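Local coordinates for protein diaminopropionate ammonia-lyase (Escherichia coli, PDB 4D9I) that breaks down both L- and D-alpha,beta-diaminopropionate to pyruvate and ammonia by pyridoxal phosphate-dependent elimination, working as a homodimer, at residues E98-F102 with E103-N107; L344-L347 with A348-Y352; G238-L241 with G242-D246. One frame throughout, in Å; residues are numbered along the deposited sequence.

Contact 1 of 3, residues E98-F102 with E103-N107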
ATOM      1  N   GLU B  98      10.009   5.840  41.304  1.00 42.81           N
ATOM      2  CA  GLU B  98      11.245   6.346  40.709  1.00 45.27           C
ATOM      3  C   GLU B  98      12.477   5.499  41.024  1.00 47.78           C
ATOM      4  O   GLU B  98      13.465   5.547  40.300  1.00 48.89           O
ATOM      5  CB  GLU B  98      11.505   7.763  41.204  1.00 48.46           C
ATOM      6  CG  GLU B  98      10.479   8.785  40.753  1.00 48.17           C
ATOM      7  CD  GLU B  98      10.934  10.197  41.048  1.00 51.82           C
ATOM      8  OE1 GLU B  98      12.162  10.434  41.037  1.00 55.85           O
ATOM      9  OE2 GLU B  98      10.074  11.070  41.299  1.00 52.42           O
ATOM     10  N   THR B  99      12.432   4.747  42.119  1.00 48.61           N
ATOM     11  CA  THR B  99      13.606   4.010  42.563  1.00 51.89           C
ATOM     12  C   THR B  99      13.406   2.497  42.574  1.00 51.72           C
ATOM     13  O   THR B  99      14.013   1.795  43.376  1.00 55.05           O
ATOM     14  CB  THR B  99      14.060   4.470  43.968  1.00 55.09           C
ATOM     15  OG1 THR B  99      12.992   4.269  44.901  1.00 53.80           O
ATOM     16  CG2 THR B  99      14.444   5.937  43.950  1.00 56.32           C
ATOM     17  N   LEU B 100      12.554   1.988  41.695  1.00 48.62           N
ATOM     18  CA  LEU B 100      12.380   0.543  41.593  1.00 48.89           C
ATOM     19  C   LEU B 100      12.215   0.107  40.141  1.00 46.98           C
ATOM     20  O   LEU B 100      11.979   0.934  39.262  1.00 44.75           O
ATOM     21  CB  LEU B 100      11.211   0.064  42.474  1.00 47.90           C
ATOM     22  CG  LEU B 100       9.845   0.739  42.309  1.00 44.65           C
ATOM     23  CD1 LEU B 100       9.215   0.452  40.952  1.00 41.52           C
ATOM     24  CD2 LEU B 100       8.918   0.306  43.437  1.00 44.65           C
ATOM     25  N   SER B 101      12.351  -1.191  39.892  1.00 48.33           N
ATOM     26  CA  SER B 101      12.131  -1.737  38.552  1.00 47.00           C
ATOM     27  C   SER B 101      10.683  -2.188  38.392  1.00 44.33           C
ATOM     28  O   SER B 101      10.002  -2.471  39.376  1.00 44.81           O
ATOM     29  CB  SER B 101      13.082  -2.911  38.289  1.00 50.44           C
ATOM     30  OG  SER B 101      12.946  -3.928  39.274  1.00 52.74           O
ATOM     31  N   PHE B 102      10.238  -2.277  37.147  1.00 42.29           N
ATOM     32  CA  PHE B 102       8.920  -2.794  36.788  1.00 40.38           C
ATOM     33  C   PHE B 102       8.779  -4.247  37.224  1.00 42.73           C
ATOM     34  O   PHE B 102       7.701  -4.654  37.661  1.00 42.06           O
ATOM     35  CB  PHE B 102       8.724  -2.676  35.272  1.00 38.68           C
ATOM     36  CG  PHE B 102       7.307  -2.877  34.814  1.00 36.54           C
ATOM     37  CD1 PHE B 102       6.929  -4.059  34.177  1.00 37.14           C
ATOM     38  CD2 PHE B 102       6.353  -1.880  34.985  1.00 34.00           C
ATOM     39  CE1 PHE B 102       5.619  -4.238  33.732  1.00 35.27           C
ATOM     40  CE2 PHE B 102       5.042  -2.059  34.546  1.00 32.54           C
ATOM     41  CZ  PHE B 102       4.680  -3.234  33.910  1.00 32.75           C
ATOM     42  N   GLU B 103       9.869  -5.017  37.124  1.00 45.92           N
ATOM     43  CA  GLU B 103       9.890  -6.405  37.592  1.00 48.39           C
ATOM     44  C   GLU B 103       9.744  -6.497  39.106  1.00 49.68           C
ATOM     45  O   GLU B 103       9.058  -7.388  39.608  1.00 49.92           O
ATOM     46  CB  GLU B 103      11.154  -7.131  37.135  1.00 52.80           C
ATOM     47  CG  GLU B 103      11.260  -8.565  37.649  1.00 56.92           C
ATOM     48  CD  GLU B 103      12.218  -9.427  36.850  1.00 61.02           C
ATOM     49  OE1 GLU B 103      12.942  -8.895  35.973  1.00 61.70           O
ATOM     50  OE2 GLU B 103      12.252 -10.654  37.102  1.00 64.65           O
ATOM     51  N   HIS B 104      10.378  -5.581  39.835  1.00 49.95           N
ATOM     52  CA  HIS B 104      10.140  -5.500  41.277  1.00 50.89           C
ATOM     53  C   HIS B 104       8.682  -5.261  41.550  1.00 47.97           C
ATOM     54  O   HIS B 104       8.114  -5.850  42.482  1.00 48.75           O
ATOM     55  CB  HIS B 104      10.998  -4.431  41.941  1.00 51.92           C
ATOM     56  CG  HIS B 104      12.433  -4.846  42.158  1.00 56.12           C
ATOM     57  ND1 HIS B 104      13.471  -4.035  41.876  1.00 57.29           N
ATOM     58  CD2 HIS B 104      12.983  -6.036  42.637  1.00 59.91           C
ATOM     59  CE1 HIS B 104      14.626  -4.667  42.166  1.00 61.31           C
ATOM     60  NE2 HIS B 104      14.325  -5.893  42.629  1.00 63.01           N
ATOM     61  N   LEU B 105       8.059  -4.406  40.740  1.00 44.54           N
ATOM     62  CA  LEU B 105       6.620  -4.135  40.851  1.00 42.44           C
ATOM     63  C   LEU B 105       5.770  -5.359  40.518  1.00 42.96           C
ATOM     64  O   LEU B 105       4.819  -5.667  41.243  1.00 42.49           O
ATOM     65  CB  LEU B 105       6.190  -2.955  39.965  1.00 39.67           C
ATOM     66  CG  LEU B 105       6.096  -1.560  40.583  1.00 39.03           C
ATOM     67  CD1 LEU B 105       5.598  -0.549  39.565  1.00 36.38           C
ATOM     68  CD2 LEU B 105       5.193  -1.571  41.810  1.00 39.58           C
ATOM     69  N   LYS B 106       6.110  -6.034  39.415  1.00 43.62           N
ATOM     70  CA  LYS B 106       5.420  -7.260  38.998  1.00 45.17           C
ATOM     71  C   LYS B 106       5.243  -8.230  40.170  1.00 48.59           C
ATOM     72  O   LYS B 106       4.146  -8.755  40.399  1.00 48.88           O
ATOM     73  CB  LYS B 106       6.157  -7.950  37.844  1.00 46.11           C
ATOM     74  CG  LYS B 106       6.076  -7.209  36.512  1.00 43.60           C
ATOM     75  CD  LYS B 106       6.750  -7.977  35.377  1.00 45.07           C
ATOM     76  CE  LYS B 106       5.859  -9.094  34.858  1.00 45.76           C
ATOM     77  NZ  LYS B 106       6.594 -10.062  34.007  1.00 49.29           N
ATOM     78  N   ASN B 107       6.324  -8.429  40.922  1.00 51.49           N
ATOM     79  CA  ASN B 107       6.345  -9.357  42.041  1.00 55.18           C
ATOM     80  C   ASN B 107       6.097  -8.713  43.399  1.00 54.62           C
ATOM     81  O   ASN B 107       6.372  -9.323  44.428  1.00 57.74           O
ATOM     82  CB  ASN B 107       7.677 -10.108  42.057  1.00 60.22           C
ATOM     83  CG  ASN B 107       7.866 -10.968  40.826  1.00 61.80           C
ATOM     84  OD1 ASN B 107       7.052 -11.847  40.540  1.00 63.25           O
ATOM     85  ND2 ASN B 107       8.941 -10.720  40.090  1.00 62.55           N
TER
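The hydroxyl of S101 closes the start of helix 102-106: its OG accepts the backbone N-H of H104 at 3.1 Å from H104 N, with an angle of 152° at the hydrogen. Placing OG in between the backbone N and the carbonyl carbon of its own residue (chi1 56°) turns it to that N-H, and it also lies 2.7 Å from H104 ND1, approaching the imidazole obliquely. The backbone of S101 takes part as well, its carbonyl O accepting from L105 N at 3.1 Å. One residue further on, K106 N donates to F102 O over 2.7 Å, and the CG of K106 passes 4.0 Å from F102 CD1, the lysine chain running aslant to the phenyl ring.

L100, just before the cap, packs its CD1 on L105 CG at 3.7 Å, the two side chains meeting nearly at right angles. L95 touches both leucines, and L105 also rests on A86 and C90 of helix 81-93, while F102 packs on I39, L134 and, from helix 122-133, Q133. K38 NZ is hydrogen-bonded to L100 O, in the loop just before the cap. An N-cap serine followed by helix-starting residues, with an apolar contact from the residue before the cap to the fourth after it, is the hydrophobic-staple form of a helix N-terminus.

Contact 2 of 3, residues L344-L347 with A348-Y352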
ATOM      1  N   LEU B 344      -1.186  12.604   8.828  1.00 17.17           N
ATOM      2  CA  LEU B 344      -0.598  12.405   7.494  1.00 16.95           C
ATOM      3  C   LEU B 344      -1.638  12.563   6.385  1.00 17.48           C
ATOM      4  O   LEU B 344      -1.359  13.134   5.312  1.00 17.90           O
ATOM      5  CB  LEU B 344       0.088  11.029   7.391  1.00 16.26           C
ATOM      6  CG  LEU B 344       0.996  10.740   6.192  1.00 15.98           C
ATOM      7  CD1 LEU B 344       0.184  10.418   4.943  1.00 16.32           C
ATOM      8  CD2 LEU B 344       1.987  11.879   5.929  1.00 16.44           C
ATOM      9  N   GLY B 345      -2.847  12.092   6.641  1.00 17.72           N
ATOM     10  CA  GLY B 345      -3.917  12.274   5.676  1.00 18.57           C
ATOM     11  C   GLY B 345      -4.145  13.725   5.323  1.00 19.27           C
ATOM     12  O   GLY B 345      -4.400  14.035   4.164  1.00 19.73           O
ATOM     13  N   VAL B 346      -4.054  14.617   6.323  1.00 19.22           N
ATOM     14  CA  VAL B 346      -4.280  16.043   6.081  1.00 20.15           C
ATOM     15  C   VAL B 346      -3.290  16.579   5.039  1.00 19.82           C
ATOM     16  O   VAL B 346      -3.680  17.294   4.113  1.00 20.42           O
ATOM     17  CB  VAL B 346      -4.207  16.881   7.379  1.00 20.54           C
ATOM     18  CG1 VAL B 346      -4.109  18.373   7.071  1.00 21.74           C
ATOM     19  CG2 VAL B 346      -5.423  16.606   8.247  1.00 21.29           C
ATOM     20  N   LEU B 347      -2.014  16.232   5.206  1.00 18.76           N
ATOM     21  CA  LEU B 347      -0.979  16.694   4.278  1.00 18.84           C
ATOM     22  C   LEU B 347      -1.264  16.205   2.865  1.00 18.96           C
ATOM     23  O   LEU B 347      -1.075  16.941   1.886  1.00 20.12           O
ATOM     24  CB  LEU B 347       0.412  16.225   4.716  1.00 18.13           C
ATOM     25  CG  LEU B 347       0.934  16.691   6.076  1.00 18.32           C
ATOM     26  CD1 LEU B 347       2.358  16.190   6.290  1.00 18.16           C
ATOM     27  CD2 LEU B 347       0.903  18.199   6.133  1.00 19.46           C
ATOM     28  N   ALA B 348      -1.720  14.965   2.753  1.00 18.14           N
ATOM     29  CA  ALA B 348      -2.017  14.386   1.443  1.00 18.34           C
ATOM     30  C   ALA B 348      -3.249  15.074   0.822  1.00 19.84           C
ATOM     31  O   ALA B 348      -3.259  15.344  -0.385  1.00 20.43           O
ATOM     32  CB  ALA B 348      -2.247  12.886   1.565  1.00 17.52           C
ATOM     33  N   ALA B 349      -4.267  15.362   1.649  1.00 20.21           N
ATOM     34  CA  ALA B 349      -5.480  16.034   1.178  1.00 22.13           C
ATOM     35  C   ALA B 349      -5.167  17.440   0.678  1.00 23.23           C
ATOM     36  O   ALA B 349      -5.770  17.921  -0.285  1.00 25.10           O
ATOM     37  CB  ALA B 349      -6.529  16.096   2.286  1.00 22.89           C
ATOM     38  N   VAL B 350      -4.252  18.107   1.373  1.00 22.82           N
ATOM     39  CA  VAL B 350      -3.809  19.448   0.991  1.00 23.94           C
ATOM     40  C   VAL B 350      -3.107  19.357  -0.367  1.00 24.07           C
ATOM     41  O   VAL B 350      -3.367  20.154  -1.262  1.00 25.48           O
ATOM     42  CB  VAL B 350      -2.844  20.035   2.043  1.00 23.29           C
ATOM     43  CG1 VAL B 350      -2.044  21.206   1.461  1.00 24.32           C
ATOM     44  CG2 VAL B 350      -3.600  20.455   3.312  1.00 23.70           C
ATOM     45  N   HIS B 351      -2.219  18.376  -0.499  1.00 22.74           N
ATOM     46  CA  HIS B 351      -1.431  18.240  -1.709  1.00 23.03           C
ATOM     47  C   HIS B 351      -2.292  18.142  -2.949  1.00 24.08           C
ATOM     48  O   HIS B 351      -2.022  18.794  -3.937  1.00 24.81           O
ATOM     49  CB  HIS B 351      -0.502  17.040  -1.625  1.00 21.66           C
ATOM     50  CG  HIS B 351       0.204  16.755  -2.921  1.00 22.21           C
ATOM     51  ND1 HIS B 351       1.154  17.570  -3.415  1.00 23.04           N
ATOM     52  CD2 HIS B 351       0.050  15.722  -3.838  1.00 22.32           C
ATOM     53  CE1 HIS B 351       1.577  17.093  -4.611  1.00 23.83           C
ATOM     54  NE2 HIS B 351       0.913  15.956  -4.863  1.00 23.10           N
ATOM     55  N   TYR B 352      -3.352  17.342  -2.888  1.00 24.14           N
ATOM     56  CA  TYR B 352      -4.182  17.111  -4.066  1.00 25.60           C
ATOM     57  C   TYR B 352      -5.343  18.092  -4.257  1.00 27.46           C
ATOM     58  O   TYR B 352      -6.007  18.076  -5.295  1.00 28.92           O
ATOM     59  CB  TYR B 352      -4.692  15.673  -4.052  1.00 25.31           C
ATOM     60  CG  TYR B 352      -3.613  14.639  -4.309  1.00 24.38           C
ATOM     61  CD1 TYR B 352      -3.067  14.489  -5.593  1.00 25.10           C
ATOM     62  CD2 TYR B 352      -3.147  13.799  -3.286  1.00 23.02           C
ATOM     63  CE1 TYR B 352      -2.097  13.538  -5.857  1.00 24.30           C
ATOM     64  CE2 TYR B 352      -2.156  12.831  -3.544  1.00 22.30           C
ATOM     65  CZ  TYR B 352      -1.645  12.711  -4.837  1.00 23.02           C
ATOM     66  OH  TYR B 352      -0.675  11.777  -5.141  1.00 22.49           O
TER
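V346 and V350, one turn apart, are joined through backbone and side chain alike. V350 N donates to V346 O at 2.9 Å, and the CG2 branch of V350 stands 3.3 Å from that same oxygen. This branch lies anti to its own carbonyl carbon, beside the backbone N, while CG1 takes the place anti to N (chi1 162°); CG2 is thereby turned back towards the preceding turn, where it meets V346 CG1 at 4.3 Å, a loose apolar touch.

The other carbonyls of 344-347 are satisfied in the same i to i+4 manner. L344 O receives A348 N at 3.2 Å, with the donor in the carbonyl plane. G345 O receives A349 N at 2.8 Å, the donor N lying nearly in line with the C=O bond (161°), and the methyl of A349 lies 3.5 Å from the same oxygen. L347 O accepts H351 N at 3.0 Å, here with the donor tilted 27° from the carbonyl plane. Beyond the backbone, the imidazole of H351 finds a partner for ND1 in NH2 of R356 and stacks on the ring of F57.

This regular alpha-helix is walled in on several sides. L344, V346 and A348 face helix 315-325; L344, L347, A348 and H351 meet helix 51-57; V350 settles against L359, M360 and L363 of helix 356-363, and A349 and V350 touch I8 of strand 8-12. Y352 packs on W390 of the second subunit.

Contact 3 of 3, residues G238-L241 with G242-D246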
ATOM      1  N   GLY B 238      -2.428  17.129  24.223  1.00 24.53           N
ATOM      2  CA  GLY B 238      -2.050  17.986  25.357  1.00 25.67           C
ATOM      3  C   GLY B 238      -0.684  17.594  25.913  1.00 25.42           C
ATOM      4  O   GLY B 238       0.214  18.425  26.039  1.00 25.97           O
ATOM      5  N   GLY B 239      -0.530  16.301  26.211  1.00 24.54           N
ATOM      6  CA  GLY B 239       0.707  15.767  26.785  1.00 24.40           C
ATOM      7  C   GLY B 239       1.906  15.985  25.874  1.00 23.95           C
ATOM      8  O   GLY B 239       2.970  16.444  26.315  1.00 24.79           O
ATOM      9  N   VAL B 240       1.720  15.666  24.596  1.00 22.66           N
ATOM     10  CA  VAL B 240       2.794  15.758  23.617  1.00 22.00           C
ATOM     11  C   VAL B 240       3.135  17.220  23.242  1.00 23.22           C
ATOM     12  O   VAL B 240       4.308  17.573  23.188  1.00 23.41           O
ATOM     13  CB  VAL B 240       2.443  14.892  22.396  1.00 20.66           C
ATOM     14  CG1 VAL B 240       3.376  15.146  21.210  1.00 20.45           C
ATOM     15  CG2 VAL B 240       2.487  13.411  22.801  1.00 19.60           C
ATOM     16  N   LEU B 241       2.122  18.054  22.997  1.00 23.66           N
ATOM     17  CA  LEU B 241       2.376  19.463  22.665  1.00 25.51           C
ATOM     18  C   LEU B 241       2.990  20.161  23.875  1.00 26.89           C
ATOM     19  O   LEU B 241       3.850  21.041  23.737  1.00 28.24           O
ATOM     20  CB  LEU B 241       1.117  20.185  22.143  1.00 26.00           C
ATOM     21  CG  LEU B 241       1.316  21.647  21.704  1.00 28.08           C
ATOM     22  CD1 LEU B 241       2.197  21.801  20.459  1.00 27.71           C
ATOM     23  CD2 LEU B 241       0.003  22.397  21.516  1.00 29.15           C
ATOM     24  N   GLY B 242       2.586  19.734  25.067  1.00 27.01           N
ATOM     25  CA  GLY B 242       3.151  20.310  26.293  1.00 29.19           C
ATOM     26  C   GLY B 242       4.653  20.089  26.344  1.00 29.38           C
ATOM     27  O   GLY B 242       5.413  21.030  26.596  1.00 31.15           O
ATOM     28  N   TYR B 243       5.075  18.851  26.066  1.00 27.93           N
ATOM     29  CA  TYR B 243       6.501  18.502  26.046  1.00 28.33           C
ATOM     30  C   TYR B 243       7.237  19.266  24.943  1.00 29.00           C
ATOM     31  O   TYR B 243       8.263  19.876  25.207  1.00 30.69           O
ATOM     32  CB  TYR B 243       6.730  17.002  25.863  1.00 27.00           C
ATOM     33  CG  TYR B 243       8.204  16.627  25.694  1.00 27.93           C
ATOM     34  CD1 TYR B 243       8.816  16.602  24.437  1.00 27.79           C
ATOM     35  CD2 TYR B 243       8.993  16.334  26.799  1.00 29.56           C
ATOM     36  CE1 TYR B 243      10.165  16.280  24.295  1.00 28.78           C
ATOM     37  CE2 TYR B 243      10.334  16.000  26.661  1.00 30.50           C
ATOM     38  CZ  TYR B 243      10.912  15.974  25.409  1.00 30.07           C
ATOM     39  OH  TYR B 243      12.247  15.639  25.317  1.00 31.41           O
ATOM     40  N   LEU B 244       6.708  19.207  23.718  1.00 27.70           N
ATOM     41  CA  LEU B 244       7.370  19.786  22.543  1.00 28.73           C
ATOM     42  C   LEU B 244       7.570  21.295  22.680  1.00 31.25           C
ATOM     43  O   LEU B 244       8.628  21.840  22.334  1.00 33.07           O
ATOM     44  CB  LEU B 244       6.560  19.495  21.280  1.00 26.80           C
ATOM     45  CG  LEU B 244       6.557  18.053  20.764  1.00 25.10           C
ATOM     46  CD1 LEU B 244       5.656  17.896  19.548  1.00 23.99           C
ATOM     47  CD2 LEU B 244       7.969  17.568  20.452  1.00 25.24           C
ATOM     48  N   VAL B 245       6.540  21.946  23.204  1.00 31.86           N
ATOM     49  CA  VAL B 245       6.493  23.390  23.318  1.00 34.83           C
ATOM     50  C   VAL B 245       7.411  23.819  24.465  1.00 37.08           C
ATOM     51  O   VAL B 245       7.959  24.915  24.446  1.00 39.57           O
ATOM     52  CB  VAL B 245       5.012  23.820  23.434  1.00 34.83           C
ATOM     53  CG1 VAL B 245       4.707  24.666  24.649  1.00 36.88           C
ATOM     54  CG2 VAL B 245       4.483  24.359  22.116  1.00 34.35           C
ATOM     55  N   ASP B 246       7.632  22.916  25.422  1.00 36.47           N
ATOM     56  CA  ASP B 246       8.667  23.127  26.434  1.00 38.98           C
ATOM     57  C   ASP B 246      10.072  23.064  25.831  1.00 39.84           C
ATOM     58  O   ASP B 246      10.938  23.851  26.211  1.00 42.82           O
ATOM     59  CB  ASP B 246       8.533  22.130  27.601  1.00 38.30           C
ATOM     60  CG  ASP B 246       9.416  22.494  28.790  1.00 40.95           C
ATOM     61  OD1 ASP B 246       9.392  23.662  29.239  1.00 43.08           O
ATOM     62  OD2 ASP B 246      10.134  21.603  29.288  1.00 41.08           O
TER
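L241 and V245 meet along one flank of helix 235-248. The CB of L241 merely abuts the following peptide. Its CG stands anti to the backbone N (chi1 -177°) and comes to 4.2 Å from V245 CG2. CD1, at the tip, meets V245 CG2 at 3.8 Å, the two side chains aslant. In the backbone beside them, L241 O accepts from V245 N at 2.9 Å. V245 CB is tight against L241 O at 3.0 Å, with an eclipsed-leaning chi1 of 125°.

On a different flank, V240 CG1 touches L244 CD1 at 3.9 Å, the two side by side, pointing the same way, alongside a bond from L244 N to V240 O that is nearly straight at the hydrogen (169°). The glycines supply backbone alone: G238 O accepts from G242 N at 2.9 Å, and G239 O from Y243 N.

V240 and L244 face strand 226-230 and helix 208-220; L241 packs on L229, L302 and C305. Helix 235-248 is the crossover of the beta-alpha-beta unit between strands 226-230 and 254-260 of this fold type II pyridoxal phosphate enzyme. Between the two segments all hydrogen bonds are main-chain and side chains meet through apolar contacts, as suits a helix packed between a sheet and other helices; polar ends find partners elsewhere, Y243 OH making a weak hydrogen bond to D211 OD1 and D246 OD2 accepting one from Q26 N.

Overall arrangement
Each contact is local, within one helix or, in contact 1, at a helix start; no two share an element. Contact 3 lies deepest, about 13 Å from the centre of the chain, on a helix that connects two neighbouring parallel strands, 226-230 and 254-260, of the larger sheet. Contact 2 is also buried but farther out, about 19 Å from the centre, on a helix near whose last residues Y352 touches W390 of the second subunit. Contact 1, about 26 Å out, is partly exposed. All three have backbone bonds and an aliphatic touch, but only contact 1 adds a side-chain hydroxyl as acceptor across its segments. Contacts 1 and 2 sit on opposite sides of the chain's centre.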